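Local coordinates for protein probable porin (Pseudomonas aeruginosa, PDB 2Y0H) that probably acts as an outer-membrane porin of the OprD family, letting small solutes diffuse through a channel inside a beta barrel, at residues R120-R124 / L125-T129; Q292-R296 / P297-S301. All coordinates share one frame; numbering follows the deposited sequence.

Contact 1. Residues R120-R124 / L125-T129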
loop_
_atom_site.group_PDB
_atom_site.type_symbol
_atom_site.label_atom_id
_atom_site.label_comp_id
_atom_site.label_asym_id
_atom_site.label_seq_id
_atom_site.Cartn_x
_atom_site.Cartn_y
_atom_site.Cartn_z
ATOM N N ARG A 120 1.135 4.026 2.321
ATOM C CA ARG A 120 2.592 3.992 2.295
ATOM C C ARG A 120 3.098 2.643 1.786
ATOM O O ARG A 120 2.553 1.591 2.104
ATOM C CB ARG A 120 3.184 4.332 3.678
ATOM C CG ARG A 120 3.265 3.143 4.629
ATOM C CD ARG A 120 1.890 2.497 4.788
ATOM N NE ARG A 120 1.941 1.031 4.859
ATOM C CZ ARG A 120 2.915 0.355 5.451
ATOM N NH1 ARG A 120 3.914 1.006 6.017
ATOM N NH2 ARG A 120 2.889 -0.964 5.488
ATOM N N ASP A 121 4.123 2.702 0.951
ATOM C CA ASP A 121 4.717 1.522 0.352
ATOM C C ASP A 121 5.407 0.642 1.390
ATOM O O ASP A 121 6.109 1.147 2.270
ATOM C CB ASP A 121 5.735 1.957 -0.700
ATOM C CG ASP A 121 6.532 0.798 -1.247
ATOM O OD1 ASP A 121 5.932 -0.258 -1.522
ATOM O OD2 ASP A 121 7.757 0.951 -1.404
ATOM N N ASP A 122 5.206 -0.673 1.286
ATOM C CA ASP A 122 5.970 -1.634 2.086
ATOM C C ASP A 122 6.231 -2.948 1.361
ATOM O O ASP A 122 6.364 -3.988 1.998
ATOM C CB ASP A 122 5.294 -1.946 3.429
ATOM C CG ASP A 122 6.205 -2.771 4.358
ATOM O OD1 ASP A 122 7.420 -2.484 4.406
ATOM O OD2 ASP A 122 5.710 -3.695 5.037
ATOM N N VAL A 123 6.322 -2.900 0.041
ATOM C CA VAL A 123 6.570 -4.102 -0.725
ATOM C C VAL A 123 8.031 -4.185 -1.142
ATOM O O VAL A 123 8.412 -5.056 -1.920
ATOM C CB VAL A 123 5.668 -4.177 -1.972
ATOM C CG1 VAL A 123 4.201 -4.127 -1.562
ATOM C CG2 VAL A 123 6.007 -3.057 -2.934
ATOM N N ARG A 124 8.846 -3.266 -0.633
ATOM C CA ARG A 124 10.277 -3.298 -0.898
ATOM C C ARG A 124 11.009 -3.681 0.371
ATOM O O ARG A 124 10.514 -4.491 1.153
ATOM C CB ARG A 124 10.773 -1.943 -1.411
ATOM C CG ARG A 124 10.153 -1.527 -2.739
ATOM C CD ARG A 124 10.265 -0.022 -2.963
ATOM N NE ARG A 124 10.098 0.285 -4.375
ATOM C CZ ARG A 124 8.939 0.208 -5.024
ATOM N NH1 ARG A 124 7.833 -0.152 -4.380
ATOM N NH2 ARG A 124 8.884 0.493 -6.321
ATOM N N LEU A 125 12.178 -3.084 0.583
ATOM C CA LEU A 125 13.025 -3.449 1.714
ATOM C C LEU A 125 12.527 -2.832 3.010
ATOM O O LEU A 125 12.385 -3.514 4.024
ATOM C CB LEU A 125 14.483 -3.043 1.463
ATOM C CG LEU A 125 15.476 -3.460 2.554
ATOM C CD1 LEU A 125 15.559 -4.983 2.653
ATOM C CD2 LEU A 125 16.873 -2.845 2.333
ATOM N N LEU A 126 12.279 -1.533 2.973
ATOM C CA LEU A 126 11.843 -0.809 4.150
ATOM C C LEU A 126 10.525 -0.117 3.860
ATOM O O LEU A 126 10.219 0.182 2.714
ATOM C CB LEU A 126 12.904 0.220 4.551
ATOM C CG LEU A 126 14.223 -0.364 5.045
ATOM C CD1 LEU A 126 15.263 0.726 5.143
ATOM C CD2 LEU A 126 14.024 -1.058 6.388
ATOM N N PRO A 127 9.739 0.143 4.904
ATOM C CA PRO A 127 8.509 0.898 4.679
ATOM C C PRO A 127 8.823 2.338 4.330
ATOM O O PRO A 127 9.753 2.925 4.884
ATOM C CB PRO A 127 7.814 0.845 6.038
ATOM C CG PRO A 127 8.944 0.695 7.022
ATOM C CD PRO A 127 9.969 -0.157 6.329
ATOM N N GLN A 128 8.057 2.893 3.400
ATOM C CA GLN A 128 8.035 4.329 3.177
ATOM C C GLN A 128 7.447 4.989 4.426
ATOM O O GLN A 128 6.517 4.457 5.026
ATOM C CB GLN A 128 7.153 4.639 1.970
ATOM C CG GLN A 128 6.730 6.083 1.822
ATOM C CD GLN A 128 5.781 6.290 0.627
ATOM O OE1 GLN A 128 4.959 5.427 0.317
ATOM N NE2 GLN A 128 5.913 7.422 -0.049
ATOM N N THR A 129 7.978 6.138 4.823
ATOM C CA THR A 129 7.400 6.868 5.950
ATOM C C THR A 129 7.050 8.288 5.550
ATOM O O THR A 129 7.544 8.805 4.547
ATOM C CB THR A 129 8.364 6.939 7.153
ATOM O OG1 THR A 129 9.536 7.667 6.782
ATOM C CG2 THR A 129 8.767 5.537 7.623
HETATM O O HOH W 1 8.817 -1.000 0.816
#
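The backbone oxygen of D121 is met twice from the returning limb of the loop. Q128 N donates to D121 O over 2.8 Å, and P127 CA adds a CH...O contact to D121 O at 3.4 Å. The Q128 side chain closes the second bond of the pair: D121 N points at Q128 OE1 over 2.9 Å, almost straight (171° at the hydrogen), in the amide plane and on a lone pair. With CG anti to the backbone N (chi1 164°) and the chain extended beyond it, the Q128 side chain carries OE1 across to the D121 N-H on the other limb. Its NE2 bonds to the hydroxyls of T281 and S153, and with both ends of the amide engaged its rotation is fixed.

D121 uses its carboxylate to organise the bend. V123 N donates to D121 OD1 over 3.1 Å, reaching the oxygen from above the carboxylate plane and forming an Asx turn. R124 NH1 lies 3.2 Å from D121 OD2 in a salt bridge with a weak hydrogen bond, while the arginine also makes a cation-pi contact with Y280. A water spans the interior of the loop: it accepts from R124 N at 2.7 Å, donates to L126 O at 2.6 Å and donates weakly to D121 OD2. Alongside, P127 CB packs 3.7 Å from D122 OD1, whose charge is paired with R13. The R120 side chain crosses P127 at a slant and touches M112. These bonds hold together an Asx turn within a loop whose two limbs run nearly antiparallel (164° apart), inside the barrel and leading into strand 129-137; its position between the fifth and sixth barrel strands is that of L3, the inward-folded loop that narrows the channel in OprD-family porins.

Contact 2. Residues Q292-R296 / P297-S301; sequences QTFTR and PQEKS
R296 to E299 form a type II beta turn, closed by E299 N donating to R296 O over 3.0 Å. The turn leads directly into barrel strand 300-309. Q298, whose positive phi of 65° suits the third place of such a turn, lies at the exposed side; its CB points away from 292-296 and its side chain touches D331.

The tight part is on the inner side, where E299 folds back toward the preceding residues. With CG anti to the backbone N (chi1 -173°) and an extended chain, the carboxylate comes up against the F294 backbone and the R296 N-H. R296 N donates to E299 OE1 over 3.1 Å, approaching nearly in line with the C-O bond. The other oxygen, E299 OE2, sits 3.2 Å from F294 CD2, and the ring and carboxylate planes are inclined by 36°. This oxygen is also close to E341, and the two like charges may favour a shared or retained proton. R296 does not pair its guanidinium with E299: R296 NE and E299 OE1 stand 5.0 Å apart, the two planar groups are almost perpendicular, and the guanidinium reaches instead to E341.

Farther along, S301 CB packs 3.9 Å from F294 CD2, and S301 OG is hydrogen-bonded to N287 ND2. A water lies between the two limbs here, 2.9 Å from F294 O and 2.7 Å from S301 OG, with E299 O a weaker partner; it has fewer protons than acceptors in reach. On the preceding limb, T293 OG1 and T295 OG1 share a short hydrogen bond of 2.5 Å.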
loop_
_atom_site.group_PDB
_atom_site.type_symbol
_atom_site.label_atom_id
_atom_site.label_comp_id
_atom_site.label_asym_id
_atom_site.label_seq_id
_atom_site.Cartn_x
_atom_site.Cartn_y
_atom_site.Cartn_z
ATOM N N GLN A 292 3.567 -3.751 -12.006
ATOM C CA GLN A 292 2.754 -2.651 -12.544
ATOM C C GLN A 292 1.487 -2.365 -11.745
ATOM O O GLN A 292 0.927 -3.256 -11.093
ATOM C CB GLN A 292 2.404 -2.902 -14.008
ATOM C CG GLN A 292 3.572 -2.649 -14.938
ATOM C CD GLN A 292 4.112 -1.231 -14.805
ATOM O OE1 GLN A 292 5.257 -1.023 -14.409
ATOM N NE2 GLN A 292 3.287 -0.255 -15.133
ATOM N N THR A 293 1.046 -1.115 -11.785
ATOM C CA THR A 293 -0.170 -0.719 -11.075
ATOM C C THR A 293 -1.400 -0.683 -11.990
ATOM O O THR A 293 -2.519 -0.581 -11.500
ATOM C CB THR A 293 -0.020 0.657 -10.359
ATOM O OG1 THR A 293 -0.015 1.708 -11.325
ATOM C CG2 THR A 293 1.272 0.720 -9.539
ATOM N N PHE A 294 -1.187 -0.770 -13.304
ATOM C CA PHE A 294 -2.283 -0.759 -14.281
ATOM C C PHE A 294 -3.173 0.475 -14.144
ATOM O O PHE A 294 -4.403 0.394 -14.203
ATOM C CB PHE A 294 -3.098 -2.056 -14.179
ATOM C CG PHE A 294 -2.373 -3.251 -14.717
ATOM C CD1 PHE A 294 -1.407 -3.889 -13.955
ATOM C CD2 PHE A 294 -2.619 -3.706 -16.003
ATOM C CE1 PHE A 294 -0.713 -4.981 -14.460
ATOM C CE2 PHE A 294 -1.927 -4.804 -16.517
ATOM C CZ PHE A 294 -0.970 -5.434 -15.744
ATOM N N THR A 295 -2.530 1.621 -13.952
ATOM C CA THR A 295 -3.221 2.897 -13.816
ATOM C C THR A 295 -2.706 3.906 -14.838
ATOM O O THR A 295 -2.752 5.108 -14.603
ATOM C CB THR A 295 -3.055 3.476 -12.394
ATOM O OG1 THR A 295 -1.660 3.506 -12.043
ATOM C CG2 THR A 295 -3.836 2.618 -11.373
ATOM N N ARG A 296 -2.216 3.412 -15.973
ATOM C CA ARG A 296 -1.657 4.284 -17.012
ATOM C C ARG A 296 -2.779 5.035 -17.718
ATOM O O ARG A 296 -3.942 4.645 -17.604
ATOM C CB ARG A 296 -0.810 3.466 -17.995
ATOM C CG ARG A 296 0.468 2.938 -17.365
ATOM C CD ARG A 296 1.112 1.847 -18.189
ATOM N NE ARG A 296 1.670 2.365 -19.432
ATOM C CZ ARG A 296 2.495 1.676 -20.216
ATOM N NH1 ARG A 296 2.853 0.444 -19.876
ATOM N NH2 ARG A 296 2.965 2.219 -21.332
ATOM N N PRO A 297 -2.445 6.121 -18.440
ATOM C CA PRO A 297 -3.538 6.957 -18.971
ATOM C C PRO A 297 -4.525 6.139 -19.823
ATOM O O PRO A 297 -4.100 5.406 -20.722
ATOM C CB PRO A 297 -2.804 8.006 -19.820
ATOM C CG PRO A 297 -1.378 8.019 -19.285
ATOM C CD PRO A 297 -1.107 6.618 -18.834
ATOM N N GLN A 298 -5.814 6.238 -19.509
ATOM C CA GLN A 298 -6.871 5.545 -20.255
ATOM C C GLN A 298 -6.868 4.006 -20.202
ATOM O O GLN A 298 -7.569 3.358 -20.971
ATOM C CB GLN A 298 -6.896 6.014 -21.714
ATOM C CG GLN A 298 -7.251 7.474 -21.864
ATOM C CD GLN A 298 -7.281 7.926 -23.304
ATOM O OE1 GLN A 298 -6.238 8.133 -23.922
ATOM N NE2 GLN A 298 -8.483 8.087 -23.851
ATOM N N GLU A 299 -6.101 3.417 -19.295
ATOM C CA GLU A 299 -5.991 1.966 -19.270
ATOM C C GLU A 299 -7.228 1.255 -18.713
ATOM O O GLU A 299 -7.763 1.643 -17.684
ATOM C CB GLU A 299 -4.765 1.547 -18.480
ATOM C CG GLU A 299 -4.472 0.059 -18.539
ATOM C CD GLU A 299 -3.110 -0.246 -17.958
ATOM O OE1 GLU A 299 -2.549 0.653 -17.307
ATOM O OE2 GLU A 299 -2.594 -1.365 -18.149
ATOM N N LYS A 300 -7.663 0.211 -19.404
ATOM C CA LYS A 300 -8.731 -0.661 -18.921
ATOM C C LYS A 300 -8.117 -2.018 -18.636
ATOM O O LYS A 300 -7.392 -2.554 -19.466
ATOM C CB LYS A 300 -9.813 -0.835 -19.988
ATOM C CG LYS A 300 -10.634 0.411 -20.309
ATOM C CD LYS A 300 -11.379 0.203 -21.630
ATOM C CE LYS A 300 -12.330 1.353 -21.953
ATOM N NZ LYS A 300 -12.638 1.430 -23.410
ATOM N N SER A 301 -8.397 -2.584 -17.470
ATOM C CA SER A 301 -7.776 -3.853 -17.109
ATOM C C SER A 301 -8.716 -4.719 -16.306
ATOM O O SER A 301 -9.618 -4.221 -15.620
ATOM C CB SER A 301 -6.474 -3.632 -16.324
ATOM O OG SER A 301 -6.703 -2.861 -15.152
HETATM O O HOH W 2 -6.742 -0.290 -15.832
#

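Overall arrangement
From the N terminus, the chain passes through the early barrel strands and reaches contact 1 first, where 120-129 closes a bend between strands 118-119 and 129-137, about 8 Å from the chain centre. Eight barrel strands later, after strand 259-269, it forms contact 2, in which 292-301 closes a turn at the start of strand 300-309. The two are in series, neither nested nor crossed. The centres of contact 1 and contact 2 lie about 22 Å apart. The nearest atoms of contact 1 and contact 2 are about 8 Å apart, without touching. N278 (weakly), Y280 and T281, all on the long loop that ends in contact 2, reach contact 1 and tie the two loops together inside the barrel.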